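Long-range contacts in 2,3-dihydroxybenzoate-AMP ligase (Bacillus subtilis, PDB 1MDB), which belongs to the ANL superfamily of AMP-binding enzymes, in which a large AMP-binding region is followed by a smaller C-terminal domain: residues A43-W51 with P83-V91; Y137-Q145 with I154-F163. All blocks are in the same frame, centred on the assembly; numbering follows the deposited sequence.

Interaction 1: residues A43-W51 with P83-V91; sequences AITCGNTHW and PNIKEFFEV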
loop_
_atom_site.group_PDB
_atom_site.type_symbol
_atom_site.label_atom_id
_atom_site.label_comp_id
_atom_site.label_asym_id
_atom_site.label_seq_id
_atom_site.Cartn_x
_atom_site.Cartn_y
_atom_site.Cartn_z
ATOM N N ALA A 43 10.085 20.305 0.095
ATOM C CA ALA A 43 9.755 18.959 -0.375
ATOM C C ALA A 43 8.955 18.200 0.664
ATOM O O ALA A 43 8.050 17.430 0.330
ATOM C CB ALA A 43 11.034 18.185 -0.697
ATOM N N ILE A 44 9.289 18.431 1.927
ATOM C CA ILE A 44 8.636 17.744 3.024
ATOM C C ILE A 44 8.245 18.670 4.163
ATOM O O ILE A 44 9.028 19.523 4.579
ATOM C CB ILE A 44 9.568 16.671 3.600
ATOM C CG1 ILE A 44 9.992 15.710 2.492
ATOM C CG2 ILE A 44 8.894 15.964 4.756
ATOM C CD1 ILE A 44 11.213 14.892 2.851
ATOM N N THR A 45 7.035 18.483 4.669
ATOM C CA THR A 45 6.536 19.265 5.784
ATOM C C THR A 45 6.089 18.318 6.883
ATOM O O THR A 45 5.394 17.336 6.621
ATOM C CB THR A 45 5.350 20.135 5.367
ATOM O OG1 THR A 45 5.804 21.146 4.465
ATOM C CG2 THR A 45 4.707 20.778 6.585
ATOM N N CYS A 46 6.486 18.615 8.113
ATOM C CA CYS A 46 6.126 17.776 9.246
ATOM C C CYS A 46 5.976 18.669 10.472
ATOM O O CYS A 46 6.968 19.146 11.032
ATOM C CB CYS A 46 7.210 16.724 9.481
ATOM S SG CYS A 46 6.761 15.488 10.690
ATOM N N GLY A 47 4.734 18.893 10.893
ATOM C CA GLY A 47 4.507 19.770 12.025
ATOM C C GLY A 47 4.969 21.147 11.583
ATOM O O GLY A 47 4.555 21.635 10.527
ATOM N N ASN A 48 5.850 21.766 12.364
ATOM C CA ASN A 48 6.363 23.094 12.030
ATOM C C ASN A 48 7.675 23.063 11.251
ATOM O O ASN A 48 8.190 24.109 10.868
ATOM C CB ASN A 48 6.554 23.922 13.307
ATOM C CG ASN A 48 5.249 24.505 13.825
ATOM O OD1 ASN A 48 5.142 24.879 14.996
ATOM N ND2 ASN A 48 4.254 24.601 12.949
ATOM N N THR A 49 8.210 21.869 11.010
ATOM C CA THR A 49 9.466 21.734 10.278
ATOM C C THR A 49 9.243 21.558 8.781
ATOM O O THR A 49 8.189 21.094 8.351
ATOM C CB THR A 49 10.283 20.537 10.791
ATOM O OG1 THR A 49 9.644 19.311 10.403
ATOM C CG2 THR A 49 10.384 20.586 12.304
ATOM N N HIS A 50 10.250 21.932 7.996
ATOM C CA HIS A 50 10.198 21.839 6.540
ATOM C C HIS A 50 11.587 21.458 6.025
ATOM O O HIS A 50 12.593 21.757 6.669
ATOM C CB HIS A 50 9.801 23.190 5.938
ATOM C CG HIS A 50 8.510 23.741 6.466
ATOM N ND1 HIS A 50 7.276 23.276 6.057
ATOM C CD2 HIS A 50 8.260 24.718 7.370
ATOM C CE1 HIS A 50 6.325 23.944 6.686
ATOM N NE2 HIS A 50 6.895 24.824 7.488
ATOM N N TRP A 51 11.640 20.796 4.871
ATOM C CA TRP A 51 12.905 20.393 4.256
ATOM C C TRP A 51 12.848 20.709 2.773
ATOM O O TRP A 51 11.954 20.243 2.065
ATOM C CB TRP A 51 13.160 18.884 4.417
ATOM C CG TRP A 51 13.832 18.470 5.688
ATOM C CD1 TRP A 51 14.097 19.256 6.768
ATOM C CD2 TRP A 51 14.283 17.149 6.030
ATOM N NE1 TRP A 51 14.678 18.512 7.764
ATOM C CE2 TRP A 51 14.805 17.215 7.339
ATOM C CE3 TRP A 51 14.291 15.918 5.359
ATOM C CZ2 TRP A 51 15.332 16.094 7.997
ATOM C CZ3 TRP A 51 14.813 14.802 6.010
ATOM C CH2 TRP A 51 15.326 14.900 7.318
ATOM N N PRO A 83 8.018 5.743 11.091
ATOM C CA PRO A 83 6.653 6.258 10.938
ATOM C C PRO A 83 6.697 7.308 9.844
ATOM O O PRO A 83 7.659 7.383 9.076
ATOM C CB PRO A 83 6.344 6.886 12.300
ATOM C CG PRO A 83 7.601 6.591 13.186
ATOM C CD PRO A 83 8.713 6.405 12.206
ATOM N N ASN A 84 5.673 8.141 9.783
ATOM C CA ASN A 84 5.651 9.187 8.778
ATOM C C ASN A 84 6.439 10.395 9.303
ATOM O O ASN A 84 5.853 11.366 9.782
ATOM C CB ASN A 84 4.205 9.585 8.475
ATOM C CG ASN A 84 3.464 8.534 7.655
ATOM O OD1 ASN A 84 3.923 7.399 7.506
ATOM N ND2 ASN A 84 2.304 8.912 7.124
ATOM N N ILE A 85 7.765 10.319 9.227
ATOM C CA ILE A 85 8.629 11.411 9.679
ATOM C C ILE A 85 9.647 11.740 8.590
ATOM O O ILE A 85 9.853 10.954 7.666
ATOM C CB ILE A 85 9.355 11.053 11.003
ATOM C CG1 ILE A 85 10.060 9.703 10.874
ATOM C CG2 ILE A 85 8.347 10.990 12.141
ATOM C CD1 ILE A 85 10.741 9.236 12.159
ATOM N N LYS A 86 10.267 12.913 8.702
ATOM C CA LYS A 86 11.239 13.382 7.725
ATOM C C LYS A 86 12.417 12.433 7.538
ATOM O O LYS A 86 12.894 12.242 6.428
ATOM C CB LYS A 86 11.772 14.760 8.133
ATOM C CG LYS A 86 10.720 15.856 8.195
ATOM C CD LYS A 86 11.362 17.244 8.249
ATOM C CE LYS A 86 12.261 17.414 9.469
ATOM N NZ LYS A 86 11.504 17.251 10.726
ATOM N N GLU A 87 12.885 11.849 8.633
ATOM C CA GLU A 87 14.017 10.933 8.589
ATOM C C GLU A 87 13.869 9.852 7.521
ATOM O O GLU A 87 14.832 9.523 6.828
ATOM C CB GLU A 87 14.218 10.290 9.961
ATOM C CG GLU A 87 14.799 11.218 11.010
ATOM C CD GLU A 87 13.931 12.436 11.291
ATOM O OE1 GLU A 87 12.693 12.294 11.387
ATOM O OE2 GLU A 87 14.497 13.539 11.437
ATOM N N PHE A 88 12.666 9.305 7.377
ATOM C CA PHE A 88 12.421 8.273 6.373
ATOM C C PHE A 88 13.090 8.636 5.056
ATOM O O PHE A 88 13.810 7.833 4.463
ATOM C CB PHE A 88 10.916 8.115 6.143
ATOM C CG PHE A 88 10.555 7.112 5.080
ATOM C CD1 PHE A 88 10.517 5.750 5.372
ATOM C CD2 PHE A 88 10.204 7.535 3.799
ATOM C CE1 PHE A 88 10.125 4.816 4.397
ATOM C CE2 PHE A 88 9.811 6.616 2.813
ATOM C CZ PHE A 88 9.769 5.254 3.114
ATOM N N PHE A 89 12.854 9.865 4.605
ATOM C CA PHE A 89 13.394 10.322 3.331
ATOM C C PHE A 89 14.909 10.429 3.217
ATOM O O PHE A 89 15.478 10.067 2.184
ATOM C CB PHE A 89 12.736 11.650 2.933
ATOM C CG PHE A 89 11.262 11.533 2.694
ATOM C CD1 PHE A 89 10.355 11.816 3.709
ATOM C CD2 PHE A 89 10.781 11.091 1.465
ATOM C CE1 PHE A 89 8.982 11.662 3.503
ATOM C CE2 PHE A 89 9.416 10.933 1.244
ATOM C CZ PHE A 89 8.513 11.218 2.267
ATOM N N GLU A 90 15.571 10.937 4.247
ATOM C CA GLU A 90 17.015 11.038 4.170
ATOM C C GLU A 90 17.583 9.627 4.295
ATOM O O GLU A 90 18.616 9.302 3.705
ATOM C CB GLU A 90 17.570 11.954 5.276
ATOM C CG GLU A 90 17.506 11.422 6.701
ATOM C CD GLU A 90 18.137 12.399 7.695
ATOM O OE1 GLU A 90 18.989 13.207 7.270
ATOM O OE2 GLU A 90 17.799 12.351 8.893
ATOM N N VAL A 91 16.885 8.781 5.041
ATOM C CA VAL A 91 17.332 7.407 5.232
ATOM C C VAL A 91 17.305 6.596 3.945
ATOM O O VAL A 91 18.297 5.940 3.618
ATOM C CB VAL A 91 16.490 6.677 6.318
ATOM C CG1 VAL A 91 16.623 5.156 6.171
ATOM C CG2 VAL A 91 16.974 7.098 7.706
#
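Lys86 lies across the indole of Trp51 and joins the first turn of helix 86-98 to a beta hairpin with a two-residue loop, strands 42-46 and 49-52, at the edge of a large mixed sheet. The hairpin turns through a type II' bend from Cys46 to Thr49, and a classic bulge sets Ala43 and Ile44 opposite Trp51. The dense part of the contact is made by the carbon chain of Lys86, the indole and two apolar side chains. Lys86 CD sits 3.5 Å from the centroid of the five-membered ring of Trp51 and only 5° off its normal, a CH-pi contact. Next to it, Ile44 CD1 presses on Phe89 CD1 at 3.3 Å, while Ile44 CG1 stands over one face of the phenyl ring, whose other face is covered by Phe88. The six-membered end of the indole reaches Glu90, with Trp51 CH2 3.8 Å from Glu90 CD; that carboxylate is held by Arg59 and His170, so its charge is probably already balanced.

Toward the turn the packing thins: Cys46 CB still meets Lys86 CG at 3.8 Å, but Cys46 SG is 4.3 Å from Asn84 O, and Gly47 and Asn48 are exposed. Bends at chi3 (-60°) and chi4 (-61°) lift the ammonium off the indole, and Lys86 NZ donates to Thr49 OG1 at 2.8 Å. The same hydroxyl donates in turn to a lone pair of Cys46 O, Thr49 OG1 lying 2.8 Å from it in the carbonyl plane.

Interaction 2: residues Y137-Q145 with I154-F163; sequences YRSLARQVQ and IIVAGEAEEF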
loop_
_atom_site.group_PDB
_atom_site.type_symbol
_atom_site.label_atom_id
_atom_site.label_comp_id
_atom_site.label_asym_id
_atom_site.label_seq_id
_atom_site.Cartn_x
_atom_site.Cartn_y
_atom_site.Cartn_z
ATOM N N TYR A 137 10.067 1.581 20.225
ATOM C CA TYR A 137 10.693 0.633 19.315
ATOM C C TYR A 137 12.056 0.100 19.733
ATOM O O TYR A 137 12.542 -0.872 19.149
ATOM C CB TYR A 137 10.749 1.219 17.895
ATOM C CG TYR A 137 9.376 1.364 17.246
ATOM C CD1 TYR A 137 8.497 2.382 17.636
ATOM C CD2 TYR A 137 8.945 0.461 16.274
ATOM C CE1 TYR A 137 7.218 2.492 17.074
ATOM C CE2 TYR A 137 7.675 0.557 15.708
ATOM C CZ TYR A 137 6.816 1.575 16.115
ATOM O OH TYR A 137 5.551 1.664 15.579
ATOM N N ARG A 138 12.682 0.713 20.737
ATOM C CA ARG A 138 13.971 0.200 21.193
ATOM C C ARG A 138 13.740 -1.112 21.927
ATOM O O ARG A 138 14.601 -1.989 21.928
ATOM C CB ARG A 138 14.670 1.162 22.147
ATOM C CG ARG A 138 14.683 2.596 21.717
ATOM C CD ARG A 138 13.867 3.348 22.730
ATOM N NE ARG A 138 14.038 4.781 22.637
ATOM C CZ ARG A 138 13.581 5.627 23.546
ATOM N NH1 ARG A 138 12.921 5.169 24.607
ATOM N NH2 ARG A 138 13.813 6.922 23.408
ATOM N N SER A 139 12.582 -1.244 22.567
ATOM C CA SER A 139 12.278 -2.472 23.284
ATOM C C SER A 139 12.066 -3.550 22.229
ATOM O O SER A 139 12.402 -4.713 22.441
ATOM C CB SER A 139 11.024 -2.304 24.167
ATOM O OG SER A 139 9.870 -2.065 23.379
ATOM N N LEU A 140 11.511 -3.163 21.084
ATOM C CA LEU A 140 11.318 -4.115 19.994
ATOM C C LEU A 140 12.728 -4.485 19.498
ATOM O O LEU A 140 13.025 -5.653 19.255
ATOM C CB LEU A 140 10.502 -3.479 18.858
ATOM C CG LEU A 140 10.409 -4.271 17.544
ATOM C CD1 LEU A 140 9.909 -5.679 17.830
ATOM C CD2 LEU A 140 9.480 -3.549 16.545
ATOM N N ALA A 141 13.597 -3.487 19.368
ATOM C CA ALA A 141 14.972 -3.742 18.922
ATOM C C ALA A 141 15.637 -4.745 19.866
ATOM O O ALA A 141 16.310 -5.681 19.426
ATOM C CB ALA A 141 15.778 -2.434 18.900
ATOM N N ARG A 142 15.439 -4.550 21.169
ATOM C CA ARG A 142 16.031 -5.443 22.152
ATOM C C ARG A 142 15.516 -6.850 21.958
ATOM O O ARG A 142 16.271 -7.814 22.075
ATOM C CB ARG A 142 15.736 -4.958 23.573
ATOM C CG ARG A 142 16.378 -3.613 23.871
ATOM C CD ARG A 142 16.250 -3.197 25.324
ATOM N NE ARG A 142 16.765 -1.846 25.488
ATOM C CZ ARG A 142 16.014 -0.752 25.453
ATOM N NH1 ARG A 142 14.700 -0.843 25.280
ATOM N NH2 ARG A 142 16.583 0.437 25.539
ATOM N N GLN A 143 14.229 -6.975 21.656
ATOM C CA GLN A 143 13.651 -8.289 21.430
ATOM C C GLN A 143 14.284 -8.908 20.190
ATOM O O GLN A 143 14.644 -10.091 20.179
ATOM C CB GLN A 143 12.132 -8.173 21.258
ATOM C CG GLN A 143 11.414 -7.907 22.568
ATOM C CD GLN A 143 9.934 -7.652 22.400
ATOM O OE1 GLN A 143 9.140 -7.953 23.293
ATOM N NE2 GLN A 143 9.553 -7.082 21.265
ATOM N N VAL A 144 14.440 -8.107 19.143
ATOM C CA VAL A 144 15.034 -8.629 17.922
ATOM C C VAL A 144 16.476 -9.104 18.140
ATOM O O VAL A 144 16.801 -10.238 17.784
ATOM C CB VAL A 144 14.973 -7.591 16.780
ATOM C CG1 VAL A 144 15.601 -8.165 15.517
ATOM C CG2 VAL A 144 13.515 -7.222 16.507
ATOM N N GLN A 145 17.328 -8.265 18.742
ATOM C CA GLN A 145 18.721 -8.657 18.982
ATOM C C GLN A 145 18.853 -9.946 19.788
ATOM O O GLN A 145 19.730 -10.770 19.507
ATOM C CB GLN A 145 19.510 -7.559 19.708
ATOM C CG GLN A 145 19.915 -6.370 18.862
ATOM C CD GLN A 145 21.101 -5.611 19.461
ATOM O OE1 GLN A 145 21.245 -5.528 20.679
ATOM N NE2 GLN A 145 21.946 -5.047 18.598
ATOM N N ILE A 154 21.888 -1.082 15.117
ATOM C CA ILE A 154 20.523 -0.668 15.421
ATOM C C ILE A 154 20.568 0.840 15.430
ATOM O O ILE A 154 21.180 1.438 16.310
ATOM C CB ILE A 154 20.073 -1.150 16.818
ATOM C CG1 ILE A 154 20.128 -2.674 16.894
ATOM C CG2 ILE A 154 18.666 -0.621 17.121
ATOM C CD1 ILE A 154 19.253 -3.367 15.909
ATOM N N ILE A 155 19.933 1.454 14.440
ATOM C CA ILE A 155 19.936 2.907 14.320
ATOM C C ILE A 155 18.588 3.494 14.723
ATOM O O ILE A 155 17.531 3.044 14.259
ATOM C CB ILE A 155 20.288 3.312 12.882
ATOM C CG1 ILE A 155 21.644 2.700 12.510
ATOM C CG2 ILE A 155 20.288 4.827 12.752
ATOM C CD1 ILE A 155 21.949 2.673 11.008
ATOM N N VAL A 156 18.631 4.502 15.586
ATOM C CA VAL A 156 17.420 5.123 16.096
ATOM C C VAL A 156 17.298 6.597 15.779
ATOM O O VAL A 156 18.198 7.387 16.089
ATOM C CB VAL A 156 17.334 4.980 17.626
ATOM C CG1 VAL A 156 16.027 5.565 18.132
ATOM C CG2 VAL A 156 17.477 3.519 18.022
ATOM N N ALA A 157 16.189 6.977 15.157
ATOM C CA ALA A 157 15.973 8.381 14.872
ATOM C C ALA A 157 15.306 8.881 16.142
ATOM O O ALA A 157 14.129 8.617 16.381
ATOM C CB ALA A 157 15.059 8.567 13.649
ATOM N N GLY A 158 16.086 9.574 16.969
ATOM C CA GLY A 158 15.589 10.088 18.234
ATOM C C GLY A 158 16.521 9.635 19.346
ATOM O O GLY A 158 17.710 9.416 19.103
ATOM N N GLU A 159 15.994 9.482 20.558
ATOM C CA GLU A 159 16.804 9.044 21.690
ATOM C C GLU A 159 17.158 7.568 21.517
ATOM O O GLU A 159 16.341 6.681 21.774
ATOM C CB GLU A 159 16.041 9.255 23.000
ATOM C CG GLU A 159 16.810 8.834 24.239
ATOM C CD GLU A 159 18.154 9.538 24.358
ATOM O OE1 GLU A 159 18.162 10.789 24.360
ATOM O OE2 GLU A 159 19.194 8.842 24.447
ATOM N N ALA A 160 18.391 7.321 21.092
ATOM C CA ALA A 160 18.880 5.973 20.834
ATOM C C ALA A 160 19.168 5.089 22.037
ATOM O O ALA A 160 19.228 3.870 21.901
ATOM C CB ALA A 160 20.131 6.052 19.955
ATOM N N GLU A 161 19.348 5.685 23.209
ATOM C CA GLU A 161 19.679 4.911 24.402
ATOM C C GLU A 161 20.995 4.175 24.129
ATOM O O GLU A 161 21.965 4.813 23.717
ATOM C CB GLU A 161 18.535 3.945 24.763
ATOM C CG GLU A 161 17.809 4.343 26.059
ATOM C CD GLU A 161 16.306 4.051 26.062
ATOM O OE1 GLU A 161 15.895 2.880 25.896
ATOM O OE2 GLU A 161 15.527 5.009 26.245
ATOM N N GLU A 162 21.050 2.861 24.330
ATOM C CA GLU A 162 22.297 2.136 24.096
ATOM C C GLU A 162 22.622 1.855 22.628
ATOM O O GLU A 162 23.691 1.315 22.317
ATOM C CB GLU A 162 22.309 0.803 24.846
ATOM C CG GLU A 162 21.476 -0.294 24.198
ATOM C CD GLU A 162 20.090 -0.402 24.797
ATOM O OE1 GLU A 162 19.463 0.650 25.038
ATOM O OE2 GLU A 162 19.630 -1.537 25.017
ATOM N N PHE A 163 21.711 2.214 21.728
ATOM C CA PHE A 163 21.921 1.966 20.307
ATOM C C PHE A 163 22.582 3.145 19.594
ATOM O O PHE A 163 23.180 3.998 20.245
ATOM C CB PHE A 163 20.586 1.584 19.659
ATOM C CG PHE A 163 19.962 0.357 20.263
ATOM C CD1 PHE A 163 18.765 0.435 20.967
ATOM C CD2 PHE A 163 20.597 -0.884 20.155
ATOM C CE1 PHE A 163 18.211 -0.703 21.556
ATOM C CE2 PHE A 163 20.055 -2.022 20.736
ATOM C CZ PHE A 163 18.855 -1.933 21.440
HETATM O O HOH W 1 13.475 1.638 25.606
#
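Arg138, Arg142 and Phe163 carry most of the contact between helix 137-147 and the strand and turn that follow it: the two arginines reach from successive turns of the helix, and the phenylalanine is wedged beneath them.

Arg138 bends at chi2 (115°), away from the staggered values, and brings its guanidinium over the turn. Near its plane it meets the backbone, where NE and NH2 both make weak bonds to Glu159 O, with Arg138 NH2 3.0 Å from that oxygen. Over one face stands Glu161 OE2, 3.1 Å from Arg138 NH1; this salt bridge acts through charge alone, as no N-H points at the oxygen. Asp136 supplies a second salt bridge to NH1.

Arg142 is gripped more directionally. Its chain runs extended to NE, and the guanidinium then turns side-on to Glu162, Arg142 NE bonding Glu162 OE2 and Arg142 NH2 bonding Glu162 OE1, each at 2.9 Å and each on a syn lone pair. Arg142 NH2 also donates to the anti lone pair of Glu161 OE1 at 2.6 Å, almost in the guanidinium plane. A water links Arg142 NH1 to the same Glu161 oxygen. Glu161 thus bridges both arginines.

Beneath this polar layer, the Phe163 ring is sandwiched between Glu162 CG over its centre and Ile154 CG2 on the opposite face. Arg142 CG and Gln145 OE1 approach its edge, the amide nearly perpendicular to the ring and its NE2 hydrogen-bonded to Leu151 O, while Ala141 CB touches Ile154 CG2 at 3.8 Å. An apolar layer under a salt-bridge network thus seats the helix on the sheet in a beta-alpha-beta crossover, running from strand 125-132 through short strand 135-136 and helix 137-147 to the parallel strand 154-157.

In the fold
Followed from the N terminus, the chain forms the hairpin of 43-51, runs through helix 53-70 and strand 77-80, and returns at 83-91, where interaction 1 closes a loop of 31 residues. Interaction 2 comes later and closes a much shorter one, the eight residues between 137-145 and 154-163. The two are in series and neither nest nor cross. Interaction 1 ties the edge of the nine-stranded sheet to a helix of the six-stranded one; interaction 2 works within the latter. Their centres lie about 20 Å apart, yet they meet where Glu87 CG packs on Ala157 CB. Helix 53-70, inside the first loop, also touches Ile155 through Phe67 and Leu70.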